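Local coordinates for protein suppressor of fused homolog (Drosophila melanogaster, PDB 6LPH) that probably binds and sequesters a DNA-binding transcription factor as part of Hedgehog signalling, the chain here being the N-terminal part of the protein, at residues L150-R159 against L170-D178; Q195-Q206 against L230-F241. One frame throughout, in Å; residues are numbered along the deposited sequence.

Contact 1. Residues L150-R159 against L170-D178; sequences LCFGDNIPWR and LQNLLVAQD
Four backbone hydrogen bonds tie G153-I156 to L173-V175 as antiparallel partners. I156 and L173 form the hydrogen-bonded pair: I156 N gives a nearly straight bond (170°) to L173 O at 2.8 Å, and L173 N returns one to I156 O. N155 and L174 are the neighbouring non-hydrogen-bonded pair. Beyond them V175 N donates to D154 O, and G153 N reaches V175 O at 2.7 Å from within the type II turn C151-D154. The carboxylate of D154 steadies that turn, its OD1 taking C151 N from above the carboxylate plane at 2.8 Å.

The aromatic contact lies at the turn end. The extended side chain of Q177, with CG anti to the backbone N (chi1 -177°), lies flat over one face of the F152 ring. Its CB sits 3.6 Å from the ring centroid in a CH-pi contact, and the amide stacks on the ring with the two planes 23° apart.

Apolar packing follows the two faces of the ladder. I156 CB meets L173 CB at 4.0 Å, and L173 CD1 also comes within 4.3 Å of W158 CG. N155 CB and L174 CD2 touch at 3.5 Å on the other face. V175 CG2 meets L150 CD1 and I156 CD1, while its CG1 rests against C151 O.

Strand 155-156 is the outermost strand on this side of the mixed sheet, and strand 172-186 separates it from strand 189-199. Helix 131-146 packs on L150, W158 and L173, while L204 of helix 201-219 meets N155 and N172.

Contact 2. Residues Q195-Q206 against L230-F241; sequences QIVGVFDDELEQ and LVTNMDRQMSVF
E203 and R236 approach from opposite directions: E203 has its CG anti to its own carbonyl carbon and runs extended from there, while R236 bends at chi3 (-20°) to turn its guanidinium end-on to the carboxylate. The two planes are nearly coplanar, 25° apart. R236 NH2 bonds E203 OE1 at 2.8 Å and R236 NH1 bonds E203 OE2 at 3.0 Å, each on a syn lone pair, in a two-pronged salt bridge.

Each carboxylate oxygen of E203 has a second donor. V240 N lies 2.8 Å from E203 OE1, nearly in line with the bond between that oxygen and its carbon. F200 N meets E203 OE2 from above the carboxylate plane at 2.9 Å. R236 NH2 also donates to M238 O. F200 CE2 sits over one face of the guanidinium, near its rim, 3.4 Å from R236 NH2, with the planes 42° apart. The backbone of M238 and S239 passes over a face of the F200 ring, where S239 CB makes a CH-pi contact.

Next to E203, D202 OD2 accepts a hydrogen bond from S239 OG on its syn lone pair at 2.7 Å. One turn further along the helix, Q206 sets its CB and CG against CE1 and CZ of F241. At the strand end T232 OG1 accepts a hydrogen bond from G198 N at 3.0 Å. One water bridges I196 O, L230 O and T232 OG1, while another joins G198 O to R236 NH1.

F200 and S239 are both N-caps, so E203 bonds backbone N-H groups at the starts of two helices while pairing with R236. Four donors on one buried carboxylate would probably stabilise its ionised form and fix its rotation, fastening segment 230-241 across the junction between strand 189-199 and helix 201-219.

Contact 1 closes before contact 2 opens along the chain, and their centres lie about 10 Å apart. Both reach the same mixed sheet: strand 172-186 belongs to contact 1 and its neighbour, strand 189-199, to contact 2. The two strands are successive and antiparallel, joined directly by probable backbone hydrogen bonds, A176 with Q195 and L174 with V197. L173 packs on I196 between the strands, and L170, just before strand 172-186, touches T232 of segment 230-241. The edge strand 155-156 and segment 230-241 are thus both tied to this strand pair, which joins them to one part of the sheet in the SUFU-family fold.

Contact 1. Residues L150-R159 against L170-D178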
# COMPACT_ATOMS: atom_id res chain seq x y z
N LEU A 150 2.16 7.79 10.12
CA LEU A 150 2.86 6.52 10.27
C LEU A 150 4.33 6.77 10.08
O LEU A 150 4.68 7.61 9.26
CB LEU A 150 2.36 5.52 9.23
CG LEU A 150 0.88 5.11 9.39
CD1 LEU A 150 0.42 4.29 8.19
CD2 LEU A 150 0.70 4.30 10.68
N CYS A 151 5.16 6.06 10.84
CA CYS A 151 6.62 6.14 10.72
C CYS A 151 7.18 4.74 10.40
O CYS A 151 6.55 3.72 10.73
CB CYS A 151 7.29 6.63 12.01
SG CYS A 151 6.54 8.05 12.87
N PHE A 152 8.36 4.69 9.81
CA PHE A 152 9.03 3.41 9.57
C PHE A 152 9.29 2.66 10.89
O PHE A 152 9.80 3.24 11.85
CB PHE A 152 10.33 3.60 8.78
CG PHE A 152 10.19 4.55 7.63
CD1 PHE A 152 9.09 4.46 6.76
CD2 PHE A 152 11.15 5.55 7.41
CE1 PHE A 152 8.95 5.36 5.69
CE2 PHE A 152 11.02 6.45 6.34
CZ PHE A 152 9.92 6.35 5.48
N GLY A 153 8.90 1.40 10.92
CA GLY A 153 9.03 0.62 12.12
C GLY A 153 7.71 0.48 12.89
O GLY A 153 7.62 -0.39 13.74
N ASP A 154 6.71 1.31 12.59
CA ASP A 154 5.43 1.29 13.30
C ASP A 154 4.70 -0.01 13.00
O ASP A 154 5.00 -0.71 11.99
CB ASP A 154 4.50 2.47 12.90
CG ASP A 154 4.89 3.79 13.54
OD1 ASP A 154 4.29 4.84 13.18
OD2 ASP A 154 5.81 3.81 14.38
N ASN A 155 3.76 -0.34 13.87
CA ASN A 155 2.87 -1.47 13.59
C ASN A 155 1.44 -0.97 13.63
O ASN A 155 1.14 0.02 14.29
CB ASN A 155 3.09 -2.61 14.62
CG ASN A 155 2.74 -2.21 16.05
OD1 ASN A 155 3.60 -1.78 16.85
ND2 ASN A 155 1.48 -2.36 16.40
N ILE A 156 0.54 -1.66 12.93
CA ILE A 156 -0.86 -1.33 13.00
C ILE A 156 -1.60 -2.62 13.38
O ILE A 156 -1.65 -3.56 12.57
CB ILE A 156 -1.42 -0.77 11.67
CG1 ILE A 156 -0.57 0.42 11.18
CG2 ILE A 156 -2.90 -0.42 11.86
CD1 ILE A 156 -0.88 0.93 9.78
N PRO A 157 -2.16 -2.67 14.60
CA PRO A 157 -2.85 -3.89 15.03
C PRO A 157 -4.25 -3.92 14.43
O PRO A 157 -5.25 -3.68 15.12
CB PRO A 157 -2.90 -3.77 16.56
CG PRO A 157 -2.80 -2.31 16.85
CD PRO A 157 -2.09 -1.66 15.68
N TRP A 158 -4.27 -4.20 13.12
CA TRP A 158 -5.48 -4.22 12.28
C TRP A 158 -6.47 -5.27 12.70
O TRP A 158 -7.69 -5.05 12.64
CB TRP A 158 -5.04 -4.49 10.84
CG TRP A 158 -6.01 -3.97 9.81
CD1 TRP A 158 -6.65 -4.70 8.82
CD2 TRP A 158 -6.43 -2.59 9.60
NE1 TRP A 158 -7.42 -3.89 8.03
CE2 TRP A 158 -7.35 -2.62 8.45
CE3 TRP A 158 -6.16 -1.37 10.23
CZ2 TRP A 158 -7.97 -1.46 7.96
CZ3 TRP A 158 -6.80 -0.21 9.73
CH2 TRP A 158 -7.67 -0.26 8.63
N ARG A 159 -5.94 -6.41 13.13
CA ARG A 159 -6.76 -7.53 13.64
C ARG A 159 -7.81 -8.07 12.67
O ARG A 159 -8.90 -8.42 13.10
CB ARG A 159 -7.44 -7.20 14.99
CG ARG A 159 -6.48 -6.77 16.09
CD ARG A 159 -5.47 -7.86 16.40
NE ARG A 159 -4.69 -7.52 17.57
CZ ARG A 159 -3.66 -8.21 18.04
NH1 ARG A 159 -3.22 -9.30 17.40
NH2 ARG A 159 -3.03 -7.78 19.12
N LEU A 170 -2.43 -13.34 7.36
CA LEU A 170 -1.95 -11.93 7.45
C LEU A 170 -3.07 -10.94 7.88
O LEU A 170 -3.86 -10.50 7.03
CB LEU A 170 -1.26 -11.49 6.15
CG LEU A 170 -0.11 -12.37 5.67
CD1 LEU A 170 0.61 -11.68 4.54
CD2 LEU A 170 0.89 -12.69 6.79
N GLN A 171 -3.11 -10.62 9.18
CA GLN A 171 -4.18 -9.82 9.82
C GLN A 171 -3.73 -8.51 10.40
O GLN A 171 -4.54 -7.82 11.03
CB GLN A 171 -4.71 -10.48 11.10
CG GLN A 171 -4.73 -11.96 11.17
CD GLN A 171 -5.89 -12.42 10.41
OE1 GLN A 171 -5.93 -12.20 9.22
NE2 GLN A 171 -6.87 -13.01 11.09
N ASN A 172 -2.45 -8.19 10.26
CA ASN A 172 -1.87 -7.01 10.90
C ASN A 172 -0.81 -6.47 10.00
O ASN A 172 -0.46 -7.11 8.99
CB ASN A 172 -1.29 -7.39 12.29
CG ASN A 172 -2.36 -7.91 13.25
OD1 ASN A 172 -2.45 -9.12 13.50
ND2 ASN A 172 -3.16 -7.02 13.78
N LEU A 173 -0.30 -5.27 10.33
CA LEU A 173 0.56 -4.55 9.41
C LEU A 173 1.77 -4.04 10.12
O LEU A 173 1.67 -3.64 11.28
CB LEU A 173 -0.17 -3.32 8.84
CG LEU A 173 -1.47 -3.72 8.14
CD1 LEU A 173 -2.39 -2.52 7.99
CD2 LEU A 173 -1.13 -4.39 6.81
N LEU A 174 2.91 -4.03 9.44
CA LEU A 174 4.07 -3.21 9.88
C LEU A 174 4.28 -2.19 8.82
O LEU A 174 3.80 -2.37 7.70
CB LEU A 174 5.37 -4.02 10.08
CG LEU A 174 5.28 -5.19 11.06
CD1 LEU A 174 6.65 -5.89 11.27
CD2 LEU A 174 4.72 -4.67 12.38
N VAL A 175 5.03 -1.12 9.17
CA VAL A 175 5.31 -0.01 8.26
C VAL A 175 6.81 0.08 7.96
O VAL A 175 7.63 0.18 8.87
CB VAL A 175 4.80 1.35 8.81
CG1 VAL A 175 5.08 2.49 7.81
CG2 VAL A 175 3.31 1.26 9.12
N ALA A 176 7.15 0.00 6.68
CA ALA A 176 8.54 0.08 6.22
C ALA A 176 8.68 1.24 5.25
O ALA A 176 7.67 1.76 4.75
CB ALA A 176 8.96 -1.24 5.56
N GLN A 177 9.92 1.67 5.01
CA GLN A 177 10.16 2.65 3.98
C GLN A 177 10.06 1.91 2.65
O GLN A 177 10.65 0.85 2.50
CB GLN A 177 11.53 3.30 4.11
CG GLN A 177 11.70 4.38 3.05
CD GLN A 177 13.03 5.05 3.13
OE1 GLN A 177 13.98 4.53 3.72
NE2 GLN A 177 13.12 6.22 2.55
N ASP A 178 9.30 2.44 1.70
CA ASP A 178 9.26 1.88 0.35
C ASP A 178 10.67 1.89 -0.28
O ASP A 178 11.25 2.95 -0.46
CB ASP A 178 8.23 2.65 -0.53
CG ASP A 178 8.00 1.97 -1.87
OD1 ASP A 178 6.85 1.54 -2.11
OD2 ASP A 178 8.97 1.84 -2.68

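Contact 2. Residues Q195-Q206 against L230-F241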
# COMPACT_ATOMS: atom_id res chain seq x y z
N GLN A 195 5.51 2.02 3.23
CA GLN A 195 5.04 0.75 2.68
C GLN A 195 4.48 -0.13 3.78
O GLN A 195 5.16 -0.48 4.76
CB GLN A 195 6.16 0.01 1.94
CG GLN A 195 5.68 -1.27 1.26
CD GLN A 195 6.80 -1.95 0.52
OE1 GLN A 195 7.43 -1.36 -0.37
NE2 GLN A 195 7.07 -3.20 0.88
N ILE A 196 3.22 -0.50 3.58
CA ILE A 196 2.53 -1.37 4.49
C ILE A 196 2.96 -2.81 4.19
O ILE A 196 3.12 -3.19 3.02
CB ILE A 196 1.01 -1.09 4.36
CG1 ILE A 196 0.57 -0.03 5.38
CG2 ILE A 196 0.14 -2.26 4.70
CD1 ILE A 196 1.55 1.06 5.65
N VAL A 197 3.20 -3.60 5.25
CA VAL A 197 3.63 -5.02 5.11
C VAL A 197 2.73 -5.90 5.96
O VAL A 197 2.65 -5.70 7.16
CB VAL A 197 5.11 -5.22 5.55
CG1 VAL A 197 5.58 -6.68 5.39
CG2 VAL A 197 6.02 -4.30 4.80
N GLY A 198 2.06 -6.88 5.35
CA GLY A 198 1.19 -7.77 6.12
C GLY A 198 2.04 -8.73 6.92
O GLY A 198 3.05 -9.24 6.43
N VAL A 199 1.64 -8.99 8.17
CA VAL A 199 2.40 -9.85 9.08
C VAL A 199 1.48 -10.79 9.90
O VAL A 199 0.26 -10.54 10.08
CB VAL A 199 3.32 -9.04 10.05
CG1 VAL A 199 4.42 -8.30 9.28
CG2 VAL A 199 2.53 -8.07 10.93
N PHE A 200 2.11 -11.82 10.45
CA PHE A 200 1.46 -12.81 11.33
C PHE A 200 1.26 -12.18 12.70
O PHE A 200 1.87 -11.12 13.04
CB PHE A 200 2.36 -14.06 11.50
CG PHE A 200 2.26 -15.06 10.39
CD1 PHE A 200 1.83 -16.37 10.65
CD2 PHE A 200 2.62 -14.73 9.06
CE1 PHE A 200 1.74 -17.30 9.63
CE2 PHE A 200 2.52 -15.66 8.03
CZ PHE A 200 2.06 -16.95 8.32
N ASP A 201 0.41 -12.82 13.47
CA ASP A 201 0.16 -12.41 14.85
C ASP A 201 1.45 -12.35 15.65
O ASP A 201 1.64 -11.39 16.38
CB ASP A 201 -0.81 -13.36 15.57
CG ASP A 201 -2.27 -13.18 15.13
OD1 ASP A 201 -2.56 -12.46 14.15
OD2 ASP A 201 -3.14 -13.80 15.77
N ASP A 202 2.31 -13.38 15.54
CA ASP A 202 3.54 -13.39 16.35
C ASP A 202 4.53 -12.31 15.89
O ASP A 202 5.21 -11.69 16.72
CB ASP A 202 4.20 -14.79 16.46
CG ASP A 202 4.62 -15.38 15.10
OD1 ASP A 202 4.20 -14.87 14.04
OD2 ASP A 202 5.36 -16.39 15.09
N GLU A 203 4.56 -12.05 14.59
CA GLU A 203 5.39 -10.96 14.04
C GLU A 203 4.94 -9.60 14.59
O GLU A 203 5.77 -8.75 15.00
CB GLU A 203 5.36 -10.99 12.49
CG GLU A 203 6.21 -12.13 11.91
CD GLU A 203 5.83 -12.59 10.50
OE1 GLU A 203 6.46 -13.58 10.05
OE2 GLU A 203 4.95 -11.99 9.84
N LEU A 204 3.62 -9.40 14.62
CA LEU A 204 3.05 -8.18 15.19
C LEU A 204 3.40 -8.10 16.67
O LEU A 204 3.87 -7.07 17.16
CB LEU A 204 1.52 -8.13 15.02
CG LEU A 204 0.95 -7.02 15.89
CD1 LEU A 204 1.24 -5.68 15.24
CD2 LEU A 204 -0.53 -7.21 16.21
N GLU A 205 3.21 -9.21 17.38
CA GLU A 205 3.50 -9.24 18.81
C GLU A 205 4.93 -8.78 19.10
O GLU A 205 5.15 -7.96 19.99
CB GLU A 205 3.22 -10.64 19.40
CG GLU A 205 2.80 -10.59 20.85
CD GLU A 205 1.53 -11.39 21.16
OE1 GLU A 205 1.37 -11.77 22.34
OE2 GLU A 205 0.69 -11.65 20.24
N GLN A 206 5.89 -9.27 18.31
CA GLN A 206 7.30 -8.98 18.57
C GLN A 206 7.72 -7.60 18.10
O GLN A 206 8.62 -6.99 18.68
CB GLN A 206 8.23 -10.09 18.04
CG GLN A 206 7.89 -11.49 18.58
CD GLN A 206 7.87 -11.59 20.11
OE1 GLN A 206 7.16 -12.44 20.69
NE2 GLN A 206 8.67 -10.75 20.77
N LEU A 230 10.19 -6.56 0.87
CA LEU A 230 9.07 -6.80 1.81
C LEU A 230 7.73 -6.92 1.09
O LEU A 230 6.77 -6.23 1.39
CB LEU A 230 9.05 -5.72 2.91
CG LEU A 230 10.24 -5.77 3.89
CD1 LEU A 230 10.35 -4.51 4.75
CD2 LEU A 230 10.22 -7.03 4.75
N VAL A 231 7.68 -7.81 0.11
CA VAL A 231 6.45 -8.08 -0.60
C VAL A 231 5.55 -8.91 0.31
O VAL A 231 5.99 -9.89 0.93
CB VAL A 231 6.74 -8.83 -1.92
CG1 VAL A 231 5.45 -9.34 -2.58
CG2 VAL A 231 7.54 -7.92 -2.86
N THR A 232 4.29 -8.52 0.38
CA THR A 232 3.30 -9.32 1.14
C THR A 232 2.68 -10.44 0.31
O THR A 232 2.13 -10.18 -0.76
CB THR A 232 2.17 -8.40 1.63
OG1 THR A 232 2.72 -7.38 2.46
CG2 THR A 232 1.09 -9.20 2.42
N ASN A 233 2.78 -11.69 0.82
CA ASN A 233 2.17 -12.85 0.18
C ASN A 233 1.00 -13.33 1.06
O ASN A 233 1.22 -13.87 2.14
CB ASN A 233 3.20 -13.98 -0.02
CG ASN A 233 2.56 -15.31 -0.38
OD1 ASN A 233 1.43 -15.36 -0.88
ND2 ASN A 233 3.27 -16.42 -0.09
N MET A 234 -0.24 -13.11 0.63
CA MET A 234 -1.42 -13.42 1.47
C MET A 234 -1.58 -14.91 1.77
O MET A 234 -2.30 -15.28 2.70
CB MET A 234 -2.71 -12.84 0.86
CG MET A 234 -2.66 -11.31 0.67
SD MET A 234 -2.45 -10.39 2.24
CE MET A 234 -4.00 -10.81 3.03
N ASP A 235 -0.89 -15.74 1.00
CA ASP A 235 -0.96 -17.19 1.16
C ASP A 235 0.20 -17.72 2.01
O ASP A 235 0.39 -18.94 2.11
CB ASP A 235 -0.91 -17.89 -0.21
CG ASP A 235 -2.08 -17.51 -1.09
OD1 ASP A 235 -3.23 -17.50 -0.59
OD2 ASP A 235 -1.86 -17.25 -2.30
N ARG A 236 1.00 -16.82 2.59
CA ARG A 236 2.13 -17.26 3.43
C ARG A 236 1.65 -18.15 4.57
O ARG A 236 0.69 -17.82 5.27
CB ARG A 236 2.92 -16.09 4.01
CG ARG A 236 4.36 -16.48 4.13
CD ARG A 236 5.29 -15.66 5.00
NE ARG A 236 4.94 -14.28 5.36
CZ ARG A 236 5.19 -13.81 6.60
NH1 ARG A 236 4.93 -12.55 6.94
NH2 ARG A 236 5.70 -14.63 7.52
N GLN A 237 2.37 -19.23 4.81
CA GLN A 237 1.86 -20.27 5.72
C GLN A 237 2.52 -20.25 7.09
O GLN A 237 1.92 -20.68 8.06
CB GLN A 237 1.97 -21.66 5.10
CG GLN A 237 0.90 -21.99 4.04
CD GLN A 237 -0.52 -21.63 4.48
OE1 GLN A 237 -1.21 -20.88 3.80
NE2 GLN A 237 -0.95 -22.15 5.62
N MET A 238 3.74 -19.72 7.16
CA MET A 238 4.54 -19.78 8.38
C MET A 238 5.17 -18.42 8.64
O MET A 238 5.53 -17.73 7.69
CB MET A 238 5.63 -20.85 8.26
CG MET A 238 5.11 -22.28 8.47
SD MET A 238 6.31 -23.59 8.16
CE MET A 238 7.40 -23.44 9.57
N SER A 239 5.29 -18.05 9.92
CA SER A 239 5.91 -16.78 10.29
C SER A 239 7.40 -16.93 10.22
O SER A 239 7.94 -18.05 10.16
CB SER A 239 5.53 -16.35 11.71
OG SER A 239 6.17 -17.16 12.67
N VAL A 240 8.08 -15.79 10.29
CA VAL A 240 9.54 -15.78 10.24
C VAL A 240 10.13 -16.56 11.42
O VAL A 240 11.16 -17.23 11.29
CB VAL A 240 10.08 -14.33 10.19
CG1 VAL A 240 9.87 -13.60 11.52
CG2 VAL A 240 11.54 -14.32 9.75
N PHE A 241 9.47 -16.47 12.58
CA PHE A 241 9.93 -17.15 13.77
C PHE A 241 9.74 -18.67 13.66
O PHE A 241 10.50 -19.43 14.27
CB PHE A 241 9.21 -16.59 15.01
CG PHE A 241 9.40 -15.11 15.21
CD1 PHE A 241 8.33 -14.23 15.08
CD2 PHE A 241 10.67 -14.60 15.47
CE1 PHE A 241 8.51 -12.87 15.22
CE2 PHE A 241 10.86 -13.23 15.63
CZ PHE A 241 9.78 -12.36 15.50
O HOH W 1 3.98 -5.11 1.34
O HOH W 2 4.89 -10.40 4.89